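Local coordinates for protein o-succinylbenzoate synthase (Synechococcus elongatus, PDB 2OZT) that converts 2-succinyl-6-hydroxy-2,4-cyclohexadiene-1-carboxylate to 2-succinylbenzoate by a metal-dependent dehydration on the route to phylloquinone, at residues A[33-44]-A[90-101]. Numbering follows the deposited sequence.
Sequences LRLEDEQGQVGY and GFATAWQSVGRL
Leu33 lays its CD1 methyl over the centre of the Phe91 ring, 3.6 Å from the centroid and only 6° off the ring normal, a CH-pi contact, while CD2 of Leu33 lies 3.9 Å from CZ of Phe91. With CG beside its own backbone N (chi1 -82°), Phe91 carries its ring back to Leu33, although its CB sets out away from the strands; Trp5 meets the same ring edge-to-face. A serine here would probably leave both Leu33 methyls facing a gap and Trp5 without its aromatic mate. Two residues on, Leu35 spreads its branches over the end of the helix, CD1 against Ala94 CB and CD2 against the Trp95 backbone, while its CB meets Val98 CG2 just beyond. Where the axes of strand 42-44 and the helix approach to 5.9 Å, Gly43 leaves room for Ser97 OG, which accepts a bent hydrogen bond (139°) from Tyr44 N at 2.9 Å and donates to Ala94 O. A water bridges Val42 O and Leu101 N, and Leu101 CD1 touches the Tyr44 ring edge. The principle is a helix packed on an antiparallel hairpin, close where glycine, alanine and serine meet, here in the enolase-superfamily N-terminal capping domain.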
ATOM      1  N   LEU A  33     -11.353   2.880 -15.550  1.00 13.74           N
ATOM      2  CA  LEU A  33     -11.100   3.313 -16.929  1.00 13.27           C
ATOM      3  C   LEU A  33     -11.194   2.105 -17.832  1.00 14.69           C
ATOM      4  O   LEU A  33     -10.689   1.048 -17.502  1.00 13.81           O
ATOM      5  CB  LEU A  33      -9.669   3.820 -17.095  1.00 13.87           C
ATOM      6  CG  LEU A  33      -9.298   5.007 -16.206  1.00 13.67           C
ATOM      7  CD1 LEU A  33      -7.811   5.325 -16.314  1.00 16.71           C
ATOM      8  CD2 LEU A  33     -10.104   6.246 -16.492  1.00 11.83           C
ATOM      9  N   ARG A  34     -11.830   2.313 -18.995  1.00 15.54           N
ATOM     10  CA  ARG A  34     -11.873   1.272 -20.055  1.00 15.53           C
ATOM     11  C   ARG A  34     -11.391   1.875 -21.357  1.00 15.42           C
ATOM     12  O   ARG A  34     -11.986   2.835 -21.819  1.00 16.18           O
ATOM     13  CB  ARG A  34     -13.288   0.740 -20.179  1.00 15.77           C
ATOM     14  CG  ARG A  34     -13.417  -0.381 -21.270  1.00 16.53           C
ATOM     15  CD  ARG A  34     -14.862  -0.795 -21.414  1.00 17.99           C
ATOM     16  NE  ARG A  34     -15.093  -1.950 -22.321  1.00 19.32           N
ATOM     17  CZ  ARG A  34     -15.185  -1.862 -23.646  1.00 21.07           C
ATOM     18  NH1 ARG A  34     -15.005  -0.716 -24.293  1.00 20.47           N
ATOM     19  NH2 ARG A  34     -15.405  -2.981 -24.342  1.00 23.45           N
ATOM     20  N   LEU A  35     -10.342   1.265 -21.946  1.00 16.30           N
ATOM     21  CA  LEU A  35      -9.654   1.782 -23.135  1.00 18.11           C
ATOM     22  C   LEU A  35      -9.913   0.774 -24.248  1.00 17.60           C
ATOM     23  O   LEU A  35      -9.941  -0.402 -23.996  1.00 17.18           O
ATOM     24  CB  LEU A  35      -8.153   1.878 -22.857  1.00 18.08           C
ATOM     25  CG  LEU A  35      -7.659   3.201 -22.278  1.00 18.59           C
ATOM     26  CD1 LEU A  35      -8.359   3.547 -20.941  1.00 18.25           C
ATOM     27  CD2 LEU A  35      -6.134   3.184 -22.120  1.00 20.14           C
ATOM     28  N   GLU A  36     -10.178   1.255 -25.465  1.00 18.88           N
ATOM     29  CA  GLU A  36     -10.384   0.308 -26.567  1.00 20.36           C
ATOM     30  C   GLU A  36      -9.746   0.858 -27.820  1.00 21.29           C
ATOM     31  O   GLU A  36      -9.953   2.014 -28.171  1.00 22.39           O
ATOM     32  CB  GLU A  36     -11.867   0.053 -26.766  1.00 19.93           C
ATOM     33  CG  GLU A  36     -12.188  -1.030 -27.869  1.00 19.74           C
ATOM     34  CD  GLU A  36     -13.654  -1.374 -27.986  1.00 23.76           C
ATOM     35  OE1 GLU A  36     -14.457  -1.067 -27.083  1.00 21.49           O
ATOM     36  OE2 GLU A  36     -14.048  -1.994 -29.015  1.00 21.36           O
ATOM     37  N   ASP A  37      -8.952   0.020 -28.487  1.00 22.92           N
ATOM     38  CA  ASP A  37      -8.355   0.471 -29.750  1.00 23.56           C
ATOM     39  C   ASP A  37      -9.264   0.174 -30.945  1.00 24.50           C
ATOM     40  O   ASP A  37     -10.337  -0.439 -30.807  1.00 23.21           O
ATOM     41  CB  ASP A  37      -6.921  -0.079 -29.938  1.00 23.61           C
ATOM     42  CG  ASP A  37      -6.859  -1.591 -30.118  1.00 22.69           C
ATOM     43  OD1 ASP A  37      -7.881  -2.256 -30.430  1.00 25.04           O
ATOM     44  OD2 ASP A  37      -5.756  -2.181 -29.964  1.00 27.95           O
ATOM     45  N   GLU A  38      -8.827   0.626 -32.116  1.00 26.67           N
ATOM     46  CA  GLU A  38      -9.654   0.553 -33.326  1.00 28.60           C
ATOM     47  C   GLU A  38     -10.084  -0.886 -33.620  1.00 27.86           C
ATOM     48  O   GLU A  38     -11.201  -1.114 -34.093  1.00 27.78           O
ATOM     49  CB  GLU A  38      -8.909   1.157 -34.528  1.00 29.31           C
ATOM     50  CG  GLU A  38      -9.402   0.642 -35.911  1.00 35.95           C
ATOM     51  CD  GLU A  38     -10.575   1.417 -36.506  1.00 42.50           C
ATOM     52  OE1 GLU A  38     -10.324   2.294 -37.373  1.00 45.62           O
ATOM     53  OE2 GLU A  38     -11.747   1.131 -36.148  1.00 44.72           O
ATOM     54  N   GLN A  39      -9.202  -1.844 -33.354  1.00 27.55           N
ATOM     55  CA  GLN A  39      -9.495  -3.248 -33.601  1.00 27.25           C
ATOM     56  C   GLN A  39     -10.473  -3.896 -32.614  1.00 27.57           C
ATOM     57  O   GLN A  39     -11.133  -4.872 -32.942  1.00 29.64           O
ATOM     58  CB  GLN A  39      -8.195  -4.038 -33.640  1.00 28.78           C
ATOM     59  CG  GLN A  39      -8.383  -5.483 -34.006  1.00 28.62           C
ATOM     60  CD  GLN A  39      -7.099  -6.239 -33.833  1.00 33.05           C
ATOM     61  OE1 GLN A  39      -6.204  -6.146 -34.683  1.00 32.65           O
ATOM     62  NE2 GLN A  39      -6.986  -6.998 -32.733  1.00 29.56           N
ATOM     63  N   GLY A  40     -10.580  -3.365 -31.403  1.00 24.91           N
ATOM     64  CA  GLY A  40     -11.443  -4.009 -30.416  1.00 23.68           C
ATOM     65  C   GLY A  40     -10.694  -4.536 -29.202  1.00 22.62           C
ATOM     66  O   GLY A  40     -11.284  -5.199 -28.332  1.00 23.52           O
ATOM     67  N   GLN A  41      -9.400  -4.265 -29.142  1.00 20.85           N
ATOM     68  CA  GLN A  41      -8.621  -4.712 -27.954  1.00 21.26           C
ATOM     69  C   GLN A  41      -8.945  -3.742 -26.839  1.00 20.44           C
ATOM     70  O   GLN A  41      -9.145  -2.572 -27.109  1.00 20.28           O
ATOM     71  CB  GLN A  41      -7.140  -4.698 -28.214  1.00 20.93           C
ATOM     72  CG  GLN A  41      -6.741  -5.705 -29.314  1.00 24.75           C
ATOM     73  CD  GLN A  41      -5.281  -5.685 -29.523  1.00 25.59           C
ATOM     74  OE1 GLN A  41      -4.597  -6.672 -29.273  1.00 28.54           O
ATOM     75  NE2 GLN A  41      -4.773  -4.562 -29.977  1.00 28.94           N
ATOM     76  N   VAL A  42      -9.013  -4.260 -25.617  1.00 21.24           N
ATOM     77  CA  VAL A  42      -9.508  -3.438 -24.491  1.00 21.13           C
ATOM     78  C   VAL A  42      -8.486  -3.473 -23.364  1.00 20.90           C
ATOM     79  O   VAL A  42      -7.789  -4.466 -23.183  1.00 22.88           O
ATOM     80  CB  VAL A  42     -10.845  -3.947 -23.993  1.00 22.20           C
ATOM     81  CG1 VAL A  42     -11.303  -3.180 -22.749  1.00 25.16           C
ATOM     82  CG2 VAL A  42     -11.914  -3.732 -25.038  1.00 21.77           C
ATOM     83  N   GLY A  43      -8.374  -2.358 -22.641  1.00 18.46           N
ATOM     84  CA  GLY A  43      -7.530  -2.347 -21.422  1.00 17.46           C
ATOM     85  C   GLY A  43      -8.334  -1.655 -20.336  1.00 16.88           C
ATOM     86  O   GLY A  43      -9.324  -0.968 -20.616  1.00 16.28           O
ATOM     87  N   TYR A  44      -7.902  -1.874 -19.089  1.00 15.45           N
ATOM     88  CA  TYR A  44      -8.629  -1.309 -17.917  1.00 15.38           C
ATOM     89  C   TYR A  44      -7.661  -0.783 -16.884  1.00 15.09           C
ATOM     90  O   TYR A  44      -6.578  -1.313 -16.740  1.00 15.74           O
ATOM     91  CB  TYR A  44      -9.517  -2.359 -17.233  1.00 17.30           C
ATOM     92  CG  TYR A  44     -10.624  -2.934 -18.082  1.00 18.72           C
ATOM     93  CD1 TYR A  44     -11.935  -2.451 -18.006  1.00 20.84           C
ATOM     94  CD2 TYR A  44     -10.343  -3.980 -18.956  1.00 20.80           C
ATOM     95  CE1 TYR A  44     -12.933  -3.037 -18.816  1.00 22.08           C
ATOM     96  CE2 TYR A  44     -11.312  -4.550 -19.726  1.00 22.69           C
ATOM     97  CZ  TYR A  44     -12.582  -4.083 -19.658  1.00 24.88           C
ATOM     98  OH  TYR A  44     -13.491  -4.719 -20.501  1.00 29.38           O
ATOM     99  N   GLY A  90      -3.554   5.047 -12.689  1.00 13.68           N
ATOM    100  CA  GLY A  90      -4.682   4.462 -13.427  1.00 14.33           C
ATOM    101  C   GLY A  90      -4.525   4.525 -14.939  1.00 13.65           C
ATOM    102  O   GLY A  90      -4.744   3.500 -15.614  1.00 13.64           O
ATOM    103  N   PHE A  91      -4.139   5.698 -15.434  1.00 14.16           N
ATOM    104  CA  PHE A  91      -3.985   5.814 -16.891  1.00 14.04           C
ATOM    105  C   PHE A  91      -2.805   5.002 -17.386  1.00 15.39           C
ATOM    106  O   PHE A  91      -2.916   4.365 -18.421  1.00 15.41           O
ATOM    107  CB  PHE A  91      -3.876   7.259 -17.289  1.00 15.03           C
ATOM    108  CG  PHE A  91      -5.222   7.942 -17.395  1.00 15.16           C
ATOM    109  CD1 PHE A  91      -6.002   7.743 -18.563  1.00 16.69           C
ATOM    110  CD2 PHE A  91      -5.750   8.685 -16.323  1.00 14.91           C
ATOM    111  CE1 PHE A  91      -7.260   8.359 -18.692  1.00 17.12           C
ATOM    112  CE2 PHE A  91      -7.007   9.272 -16.421  1.00 14.03           C
ATOM    113  CZ  PHE A  91      -7.745   9.112 -17.609  1.00 13.76           C
ATOM    114  N   ALA A  92      -1.692   5.003 -16.679  1.00 13.97           N
ATOM    115  CA  ALA A  92      -0.514   4.266 -17.146  1.00 14.66           C
ATOM    116  C   ALA A  92      -0.775   2.777 -17.197  1.00 16.02           C
ATOM    117  O   ALA A  92      -0.459   2.084 -18.190  1.00 16.34           O
ATOM    118  CB  ALA A  92       0.700   4.585 -16.268  1.00 15.09           C
ATOM    119  N   THR A  93      -1.402   2.236 -16.162  1.00 14.84           N
ATOM    120  CA  THR A  93      -1.718   0.805 -16.123  1.00 14.28           C
ATOM    121  C   THR A  93      -2.802   0.414 -17.148  1.00 16.20           C
ATOM    122  O   THR A  93      -2.734  -0.662 -17.748  1.00 17.05           O
ATOM    123  CB  THR A  93      -2.037   0.311 -14.671  1.00 14.90           C
ATOM    124  OG1 THR A  93      -3.149   1.038 -14.155  1.00 13.83           O
ATOM    125  CG2 THR A  93      -0.810   0.487 -13.702  1.00 15.30           C
ATOM    126  N   ALA A  94      -3.788   1.278 -17.333  1.00 15.64           N
ATOM    127  CA  ALA A  94      -4.796   1.009 -18.339  1.00 16.16           C
ATOM    128  C   ALA A  94      -4.121   0.935 -19.705  1.00 17.38           C
ATOM    129  O   ALA A  94      -4.400  -0.000 -20.463  1.00 17.44           O
ATOM    130  CB  ALA A  94      -5.858   2.117 -18.320  1.00 15.47           C
ATOM    131  N   TRP A  95      -3.300   1.919 -20.025  1.00 16.84           N
ATOM    132  CA  TRP A  95      -2.643   1.954 -21.371  1.00 18.36           C
ATOM    133  C   TRP A  95      -1.840   0.676 -21.574  1.00 19.55           C
ATOM    134  O   TRP A  95      -1.914   0.031 -22.623  1.00 20.84           O
ATOM    135  CB  TRP A  95      -1.714   3.149 -21.451  1.00 19.50           C
ATOM    136  CG  TRP A  95      -1.117   3.376 -22.824  1.00 20.82           C
ATOM    137  CD1 TRP A  95       0.123   3.004 -23.251  1.00 26.41           C
ATOM    138  CD2 TRP A  95      -1.731   4.068 -23.910  1.00 23.79           C
ATOM    139  NE1 TRP A  95       0.313   3.409 -24.559  1.00 25.18           N
ATOM    140  CE2 TRP A  95      -0.813   4.053 -24.988  1.00 25.13           C
ATOM    141  CE3 TRP A  95      -2.976   4.687 -24.090  1.00 24.76           C
ATOM    142  CZ2 TRP A  95      -1.100   4.651 -26.225  1.00 25.07           C
ATOM    143  CZ3 TRP A  95      -3.262   5.289 -25.353  1.00 24.46           C
ATOM    144  CH2 TRP A  95      -2.320   5.249 -26.389  1.00 25.95           C
ATOM    145  N   GLN A  96      -1.078   0.300 -20.562  1.00 20.06           N
ATOM    146  CA  GLN A  96      -0.177  -0.840 -20.729  1.00 20.62           C
ATOM    147  C   GLN A  96      -0.947  -2.140 -20.858  1.00 20.24           C
ATOM    148  O   GLN A  96      -0.445  -3.101 -21.477  1.00 21.74           O
ATOM    149  CB  GLN A  96       0.813  -0.878 -19.572  1.00 21.16           C
ATOM    150  CG  GLN A  96       1.859   0.265 -19.624  1.00 26.67           C
ATOM    151  CD  GLN A  96       2.678   0.330 -20.941  1.00 32.20           C
ATOM    152  OE1 GLN A  96       3.039  -0.696 -21.516  1.00 36.14           O
ATOM    153  NE2 GLN A  96       2.969   1.539 -21.400  1.00 34.36           N
ATOM    154  N   SER A  97      -2.168  -2.198 -20.325  1.00 18.95           N
ATOM    155  CA  SER A  97      -2.985  -3.411 -20.401  1.00 18.35           C
ATOM    156  C   SER A  97      -3.661  -3.684 -21.750  1.00 18.86           C
ATOM    157  O   SER A  97      -4.122  -4.800 -21.941  1.00 19.54           O
ATOM    158  CB  SER A  97      -4.064  -3.443 -19.298  1.00 18.34           C
ATOM    159  OG  SER A  97      -5.142  -2.524 -19.584  1.00 16.18           O
ATOM    160  N   VAL A  98      -3.750  -2.673 -22.615  1.00 19.14           N
ATOM    161  CA  VAL A  98      -4.519  -2.823 -23.870  1.00 20.14           C
ATOM    162  C   VAL A  98      -3.907  -3.951 -24.696  1.00 21.89           C
ATOM    163  O   VAL A  98      -2.738  -3.866 -25.095  1.00 23.40           O
ATOM    164  CB  VAL A  98      -4.574  -1.530 -24.684  1.00 19.70           C
ATOM    165  CG1 VAL A  98      -5.266  -1.751 -26.061  1.00 21.21           C
ATOM    166  CG2 VAL A  98      -5.345  -0.416 -23.927  1.00 18.83           C
ATOM    167  N   GLY A  99      -4.731  -4.969 -24.947  1.00 22.51           N
ATOM    168  CA  GLY A  99      -4.320  -6.137 -25.736  1.00 23.77           C
ATOM    169  C   GLY A  99      -3.351  -7.050 -25.012  1.00 25.00           C
ATOM    170  O   GLY A  99      -2.750  -7.946 -25.630  1.00 25.38           O
ATOM    171  N   ARG A 100      -3.204  -6.860 -23.695  1.00 24.20           N
ATOM    172  CA  ARG A 100      -2.292  -7.693 -22.874  1.00 24.31           C
ATOM    173  C   ARG A 100      -3.004  -8.478 -21.765  1.00 23.69           C
ATOM    174  O   ARG A 100      -2.363  -9.197 -20.986  1.00 24.69           O
ATOM    175  CB  ARG A 100      -1.147  -6.835 -22.315  1.00 24.42           C
ATOM    176  CG  ARG A 100      -0.224  -6.250 -23.383  1.00 28.67           C
ATOM    177  CD  ARG A 100       1.032  -5.628 -22.769  1.00 36.09           C
ATOM    178  NE  ARG A 100       1.946  -5.048 -23.765  1.00 41.76           N
ATOM    179  CZ  ARG A 100       1.946  -3.773 -24.163  1.00 44.70           C
ATOM    180  NH1 ARG A 100       1.077  -2.902 -23.673  1.00 44.76           N
ATOM    181  NH2 ARG A 100       2.819  -3.363 -25.076  1.00 46.19           N
ATOM    182  N   LEU A 101      -4.325  -8.344 -21.677  1.00 22.43           N
ATOM    183  CA  LEU A 101      -5.114  -9.040 -20.666  1.00 22.10           C
ATOM    184  C   LEU A 101      -5.614 -10.401 -21.135  1.00 22.72           C
ATOM    185  O   LEU A 101      -5.945 -10.558 -22.330  1.00 24.16           O
ATOM    186  CB  LEU A 101      -6.316  -8.188 -20.256  1.00 22.00           C
ATOM    187  CG  LEU A 101      -5.979  -6.807 -19.688  1.00 19.75           C
ATOM    188  CD1 LEU A 101      -7.286  -6.044 -19.408  1.00 19.13           C
ATOM    189  CD2 LEU A 101      -5.197  -7.000 -18.387  1.00 18.50           C
TER
HETATM  190  O   HOH W   1      -6.461  -6.783 -23.293  1.00 26.06           O